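Side-chain contacts in uncharacterized protein LPG1670 (PDB 5T2X), which is of unknown function but folds as an all-helical protein whose sequence belongs to the DUF5630 family: residues Trp141-Tyr146 / Cys180-Ile185; His159-Ala164 / Tyr173-Lys178. All coordinates share one frame; numbering follows the deposited sequence.

Overall arrangement
Following the chain from its N terminus, helix 132-147 supplies the first half of contact 1, helix 153-167 the first half of contact 2, and helix 169-185 the second half of both. Contact 2 therefore closes a short loop of eight residues, nested inside the loop of 33 residues that contact 1 closes. The inner contact is an antiparallel helical hairpin; the outer one joins two nearly parallel helices with that hairpin's first arm lying between them in sequence. The contact centres are about 12 Å apart, and W141 CZ3 packs 4.1 Å from Y160 OH. Together the contacts tie helices 132-147, 153-167 and 169-185 together, the second running antiparallel to the third.

Contact 1 (Trp141-Tyr146 / Cys180-Ile185); sequences WAYEKY and CLNLAI
Y143 and Y146 reach from helix 132-147 to N182 and L183 of helix 169-185 in a surface contact between parallel helices too far apart for backbone packing. The segment axes stay 11.4 Å apart and their directions differ by only 5°, so the tyrosines bridge the gap to N182 and L183. With CG anti to the backbone nitrogen (chi1 178°), Y143 projects across until its ring reaches N182, where Y143 CE1 is 3.5 Å from N182 CB. The amide nitrogen ND2 lies over one ring face, the ring and amide planes being inclined by 49°. Beyond the ring, Y143 OH donates a 2.8 Å hydrogen bond to the backbone O of N182, approaching from above the carbonyl plane rather than along a lone pair. One turn on, the Y146 ring meets L183 obliquely, Y146 CE2 to L183 CD2 being 3.6 Å. The same methyl, L183 CD2, lies 4.1 Å from Y143 CD1. A water links Y146 and L183, 2.6 Å from Y146 OH and donating to L183 O at 2.8 Å. T157 and S154 of helix 153-167 touch Y143 and Y146 respectively, and L186 touches both. The contact is thus mixed, apolar along the rings and polar at the hydroxyls: two main-chain carbonyls of helix 169-185 are reached by tyrosine hydroxyls, one directly and one through water, while L183 supplies apolar contact beside both rings.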
loop_
_atom_site.group_PDB
_atom_site.type_symbol
_atom_site.label_atom_id
_atom_site.label_comp_id
_atom_site.label_asym_id
_atom_site.label_seq_id
_atom_site.Cartn_x
_atom_site.Cartn_y
_atom_site.Cartn_z
ATOM N N TRP A 141 -6.370 11.410 -5.031
ATOM C CA TRP A 141 -7.353 11.581 -6.097
ATOM C C TRP A 141 -8.748 11.810 -5.531
ATOM O O TRP A 141 -9.466 12.716 -5.965
ATOM C CB TRP A 141 -7.332 10.358 -7.015
ATOM C CG TRP A 141 -8.535 10.224 -7.897
ATOM C CD1 TRP A 141 -8.822 10.957 -9.011
ATOM C CD2 TRP A 141 -9.604 9.280 -7.752
ATOM N NE1 TRP A 141 -10.007 10.536 -9.562
ATOM C CE2 TRP A 141 -10.507 9.506 -8.809
ATOM C CE3 TRP A 141 -9.885 8.268 -6.828
ATOM C CZ2 TRP A 141 -11.673 8.760 -8.967
ATOM C CZ3 TRP A 141 -11.044 7.527 -6.987
ATOM C CH2 TRP A 141 -11.923 7.776 -8.049
ATOM N N ALA A 142 -9.148 10.994 -4.553
ATOM C CA ALA A 142 -10.478 11.149 -3.977
ATOM C C ALA A 142 -10.583 12.415 -3.138
ATOM O O ALA A 142 -11.663 13.012 -3.054
ATOM C CB ALA A 142 -10.836 9.920 -3.143
ATOM N N TYR A 143 -9.481 12.848 -2.521
ATOM C CA TYR A 143 -9.524 14.065 -1.717
ATOM C C TYR A 143 -9.726 15.296 -2.590
ATOM O O TYR A 143 -10.491 16.198 -2.230
ATOM C CB TYR A 143 -8.247 14.204 -0.889
ATOM C CG TYR A 143 -8.213 15.472 -0.065
ATOM C CD1 TYR A 143 -8.979 15.593 1.086
ATOM C CD2 TYR A 143 -7.423 16.551 -0.443
ATOM C CE1 TYR A 143 -8.959 16.749 1.842
ATOM C CE2 TYR A 143 -7.393 17.713 0.309
ATOM C CZ TYR A 143 -8.163 17.806 1.450
ATOM O OH TYR A 143 -8.140 18.956 2.204
ATOM N N GLU A 144 -9.047 15.355 -3.737
ATOM C CA GLU A 144 -9.238 16.481 -4.645
ATOM C C GLU A 144 -10.646 16.485 -5.227
ATOM O O GLU A 144 -11.224 17.554 -5.453
ATOM C CB GLU A 144 -8.189 16.446 -5.756
ATOM C CG GLU A 144 -6.759 16.629 -5.262
ATOM C CD GLU A 144 -6.537 17.970 -4.582
ATOM O OE1 GLU A 144 -7.204 18.957 -4.963
ATOM O OE2 GLU A 144 -5.696 18.038 -3.662
ATOM N N LYS A 145 -11.211 15.300 -5.477
ATOM C CA LYS A 145 -12.612 15.216 -5.879
ATOM C C LYS A 145 -13.520 15.763 -4.784
ATOM O O LYS A 145 -14.453 16.526 -5.055
ATOM C CB LYS A 145 -12.982 13.767 -6.201
ATOM C CG LYS A 145 -12.291 13.188 -7.421
ATOM C CD LYS A 145 -13.055 13.505 -8.689
ATOM C CE LYS A 145 -12.378 12.901 -9.907
ATOM N NZ LYS A 145 -13.117 13.211 -11.161
ATOM N N TYR A 146 -13.257 15.373 -3.537
ATOM C CA TYR A 146 -14.040 15.880 -2.417
ATOM C C TYR A 146 -13.838 17.379 -2.241
ATOM O O TYR A 146 -14.794 18.114 -1.964
ATOM C CB TYR A 146 -13.663 15.124 -1.141
ATOM C CG TYR A 146 -14.257 15.687 0.129
ATOM C CD1 TYR A 146 -15.633 15.745 0.310
ATOM C CD2 TYR A 146 -13.442 16.139 1.158
ATOM C CE1 TYR A 146 -16.178 16.252 1.474
ATOM C CE2 TYR A 146 -13.977 16.647 2.324
ATOM C CZ TYR A 146 -15.346 16.700 2.477
ATOM O OH TYR A 146 -15.883 17.203 3.636
ATOM N N CYS A 180 -6.918 12.379 7.794
ATOM C CA CYS A 180 -7.854 12.977 8.740
ATOM C C CYS A 180 -7.590 14.468 8.914
ATOM O O CYS A 180 -8.530 15.254 9.076
ATOM C CB CYS A 180 -7.776 12.256 10.086
ATOM S SG CYS A 180 -8.415 10.565 10.076
ATOM N N LEU A 181 -6.318 14.877 8.890
ATOM C CA LEU A 181 -6.002 16.300 8.965
ATOM C C LEU A 181 -6.555 17.047 7.759
ATOM O O LEU A 181 -7.143 18.125 7.901
ATOM C CB LEU A 181 -4.490 16.509 9.067
ATOM C CG LEU A 181 -3.749 16.034 10.318
ATOM C CD1 LEU A 181 -2.307 16.511 10.270
ATOM C CD2 LEU A 181 -4.431 16.520 11.585
ATOM N N ASN A 182 -6.372 16.488 6.561
ATOM C CA ASN A 182 -6.870 17.139 5.355
ATOM C C ASN A 182 -8.392 17.191 5.329
ATOM O O ASN A 182 -8.968 18.139 4.782
ATOM C CB ASN A 182 -6.339 16.419 4.117
ATOM C CG ASN A 182 -4.836 16.544 3.973
ATOM O OD1 ASN A 182 -4.162 17.091 4.846
ATOM N ND2 ASN A 182 -4.302 16.032 2.870
ATOM N N LEU A 183 -9.060 16.191 5.908
ATOM C CA LEU A 183 -10.516 16.234 5.985
ATOM C C LEU A 183 -10.989 17.217 7.049
ATOM O O LEU A 183 -12.053 17.828 6.894
ATOM C CB LEU A 183 -11.072 14.835 6.259
ATOM C CG LEU A 183 -10.955 13.826 5.113
ATOM C CD1 LEU A 183 -11.459 12.457 5.539
ATOM C CD2 LEU A 183 -11.714 14.313 3.889
ATOM N N ALA A 184 -10.215 17.389 8.124
ATOM C CA ALA A 184 -10.577 18.357 9.153
ATOM C C ALA A 184 -10.498 19.786 8.634
ATOM O O ALA A 184 -11.254 20.652 9.089
ATOM C CB ALA A 184 -9.675 18.190 10.374
ATOM N N ILE A 185 -9.594 20.052 7.688
ATOM C CA ILE A 185 -9.462 21.396 7.131
ATOM C C ILE A 185 -10.743 21.806 6.414
ATOM O O ILE A 185 -11.182 22.959 6.507
ATOM C CB ILE A 185 -8.240 21.465 6.193
ATOM C CG1 ILE A 185 -6.953 21.192 6.973
ATOM C CG2 ILE A 185 -8.167 22.815 5.498
ATOM C CD1 ILE A 185 -6.721 22.148 8.123
HETATM O O HOH W 1 -14.438 16.974 5.818
#

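Contact 2 (His159-Ala164 / Tyr173-Lys178); sequences HYAQKA and YLLFYK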
loop_
_atom_site.group_PDB
_atom_site.type_symbol
_atom_site.label_atom_id
_atom_site.label_comp_id
_atom_site.label_asym_id
_atom_site.label_seq_id
_atom_site.Cartn_x
_atom_site.Cartn_y
_atom_site.Cartn_z
ATOM N N HIS A 159 -11.295 5.617 3.058
ATOM C CA HIS A 159 -11.252 4.175 2.840
ATOM C C HIS A 159 -9.891 3.733 2.317
ATOM O O HIS A 159 -9.354 2.706 2.753
ATOM C CB HIS A 159 -12.353 3.755 1.869
ATOM C CG HIS A 159 -12.252 2.327 1.431
ATOM N ND1 HIS A 159 -12.488 1.270 2.283
ATOM C CD2 HIS A 159 -11.929 1.783 0.234
ATOM C CE1 HIS A 159 -12.322 0.135 1.628
ATOM N NE2 HIS A 159 -11.982 0.418 0.383
ATOM N N TYR A 160 -9.320 4.487 1.376
ATOM C CA TYR A 160 -8.016 4.121 0.833
ATOM C C TYR A 160 -6.932 4.223 1.897
ATOM O O TYR A 160 -6.019 3.390 1.941
ATOM C CB TYR A 160 -7.682 5.000 -0.371
ATOM C CG TYR A 160 -8.550 4.733 -1.580
ATOM C CD1 TYR A 160 -8.860 3.432 -1.962
ATOM C CD2 TYR A 160 -9.067 5.778 -2.335
ATOM C CE1 TYR A 160 -9.656 3.182 -3.067
ATOM C CE2 TYR A 160 -9.865 5.537 -3.439
ATOM C CZ TYR A 160 -10.156 4.238 -3.801
ATOM O OH TYR A 160 -10.948 3.995 -4.900
ATOM N N ALA A 161 -7.020 5.232 2.766
ATOM C CA ALA A 161 -6.055 5.357 3.853
ATOM C C ALA A 161 -6.246 4.256 4.890
ATOM O O ALA A 161 -5.269 3.773 5.475
ATOM C CB ALA A 161 -6.170 6.735 4.501
ATOM N N GLN A 162 -7.494 3.847 5.130
ATOM C CA GLN A 162 -7.750 2.766 6.077
ATOM C C GLN A 162 -7.193 1.444 5.566
ATOM O O GLN A 162 -6.665 0.642 6.344
ATOM C CB GLN A 162 -9.250 2.653 6.346
ATOM C CG GLN A 162 -9.645 1.483 7.231
ATOM C CD GLN A 162 -11.126 1.480 7.563
ATOM O OE1 GLN A 162 -11.840 2.443 7.284
ATOM N NE2 GLN A 162 -11.595 0.391 8.163
ATOM N N LYS A 163 -7.306 1.198 4.259
ATOM C CA LYS A 163 -6.716 -0.003 3.682
ATOM C C LYS A 163 -5.198 0.008 3.804
ATOM O O LYS A 163 -4.586 -1.048 3.995
ATOM C CB LYS A 163 -7.140 -0.145 2.219
ATOM C CG LYS A 163 -8.462 -0.869 2.031
ATOM C CD LYS A 163 -8.341 -2.319 2.475
ATOM C CE LYS A 163 -9.652 -3.064 2.318
ATOM N NZ LYS A 163 -9.532 -4.475 2.775
ATOM N N ALA A 164 -4.575 1.185 3.708
ATOM C CA ALA A 164 -3.132 1.263 3.897
ATOM C C ALA A 164 -2.737 0.871 5.316
ATOM O O ALA A 164 -1.639 0.346 5.531
ATOM C CB ALA A 164 -2.632 2.669 3.567
ATOM N N TYR A 173 -0.596 4.077 8.798
ATOM C CA TYR A 173 -1.285 4.884 9.800
ATOM C C TYR A 173 -0.916 6.357 9.690
ATOM O O TYR A 173 -1.730 7.223 10.029
ATOM C CB TYR A 173 -0.986 4.354 11.203
ATOM C CG TYR A 173 -1.819 3.145 11.561
ATOM C CD1 TYR A 173 -3.080 3.291 12.121
ATOM C CD2 TYR A 173 -1.354 1.860 11.319
ATOM C CE1 TYR A 173 -3.853 2.190 12.440
ATOM C CE2 TYR A 173 -2.118 0.754 11.636
ATOM C CZ TYR A 173 -3.366 0.925 12.195
ATOM O OH TYR A 173 -4.131 -0.173 12.513
ATOM N N LEU A 174 0.294 6.666 9.217
ATOM C CA LEU A 174 0.629 8.060 8.951
ATOM C C LEU A 174 -0.198 8.618 7.801
ATOM O O LEU A 174 -0.568 9.799 7.819
ATOM C CB LEU A 174 2.123 8.200 8.658
ATOM C CG LEU A 174 3.045 8.140 9.879
ATOM C CD1 LEU A 174 4.493 8.357 9.472
ATOM C CD2 LEU A 174 2.618 9.165 10.917
ATOM N N LEU A 175 -0.500 7.789 6.798
ATOM C CA LEU A 175 -1.384 8.225 5.723
ATOM C C LEU A 175 -2.794 8.477 6.242
ATOM O O LEU A 175 -3.421 9.483 5.891
ATOM C CB LEU A 175 -1.399 7.186 4.599
ATOM C CG LEU A 175 -2.418 7.416 3.481
ATOM C CD1 LEU A 175 -2.146 8.728 2.761
ATOM C CD2 LEU A 175 -2.414 6.251 2.501
ATOM N N PHE A 176 -3.308 7.570 7.081
ATOM C CA PHE A 176 -4.613 7.781 7.698
ATOM C C PHE A 176 -4.610 9.031 8.566
ATOM O O PHE A 176 -5.588 9.787 8.583
ATOM C CB PHE A 176 -4.997 6.553 8.523
ATOM C CG PHE A 176 -6.433 6.540 8.977
ATOM C CD1 PHE A 176 -6.810 7.157 10.160
ATOM C CD2 PHE A 176 -7.401 5.892 8.230
ATOM C CE1 PHE A 176 -8.129 7.136 10.583
ATOM C CE2 PHE A 176 -8.722 5.867 8.647
ATOM C CZ PHE A 176 -9.086 6.491 9.824
ATOM N N TYR A 177 -3.516 9.265 9.292
ATOM C CA TYR A 177 -3.412 10.458 10.126
ATOM C C TYR A 177 -3.432 11.724 9.278
ATOM O O TYR A 177 -4.163 12.675 9.577
ATOM C CB TYR A 177 -2.140 10.383 10.977
ATOM C CG TYR A 177 -1.454 11.711 11.214
ATOM C CD1 TYR A 177 -1.931 12.605 12.164
ATOM C CD2 TYR A 177 -0.317 12.063 10.495
ATOM C CE1 TYR A 177 -1.302 13.819 12.383
ATOM C CE2 TYR A 177 0.317 13.272 10.708
ATOM C CZ TYR A 177 -0.177 14.145 11.653
ATOM O OH TYR A 177 0.455 15.347 11.864
ATOM N N LYS A 178 -2.637 11.750 8.205
ATOM C CA LYS A 178 -2.615 12.919 7.334
ATOM C C LYS A 178 -3.938 13.096 6.599
ATOM O O LYS A 178 -4.354 14.231 6.340
ATOM C CB LYS A 178 -1.461 12.810 6.337
ATOM C CG LYS A 178 -1.198 14.085 5.552
ATOM C CD LYS A 178 -0.853 15.238 6.484
ATOM C CE LYS A 178 -0.630 16.529 5.713
ATOM N NZ LYS A 178 -0.273 17.659 6.616
#
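A161 and A164 on helix 153-167 pack against L175 and F176 on helix 169-185, the two helices forming the arms of an antiparallel hairpin with a tight turn between them. It illustrates how small residues let helices come close: the segment axes approach to 7.8 Å at 156°, and the CA atoms of A161 and F176 are 4.8 Å apart. In this tight part, A161 CB sits against the opposing main chain, 3.7 Å from F176 CA. A161 CB also lies 3.9 Å from L175 CG. A chi1 of 172° swings the L175 branch away from its own N, and chi2 of 62° sets L175 CD2 against A164 CB at 3.7 Å. F176 belongs to the close-packed part too, bringing its ring edge to the backbone of helix 153-167: the C of A161 and the N of Q162 lie near the ring plane, with F176 CD2 3.7 Å from Q162 N. Both alanines are buried, and the join is made by van der Waals packing, with no hydrogen bond between the two segments.

The looser side begins at Q162. F176 CE2 meets Q162 CB at 4.0 Å, after which the glutamine chain extends along an exposed surface.

Around the hairpin, L175 also rests on N136 and S139 of helix 132-147, whereas F176 touches A200 of helix 191-207. L174 and Y177 face helix 237-248, packing on W237, A240 and T244, so helix 169-185 is bordered by helices on several sides and by no strand.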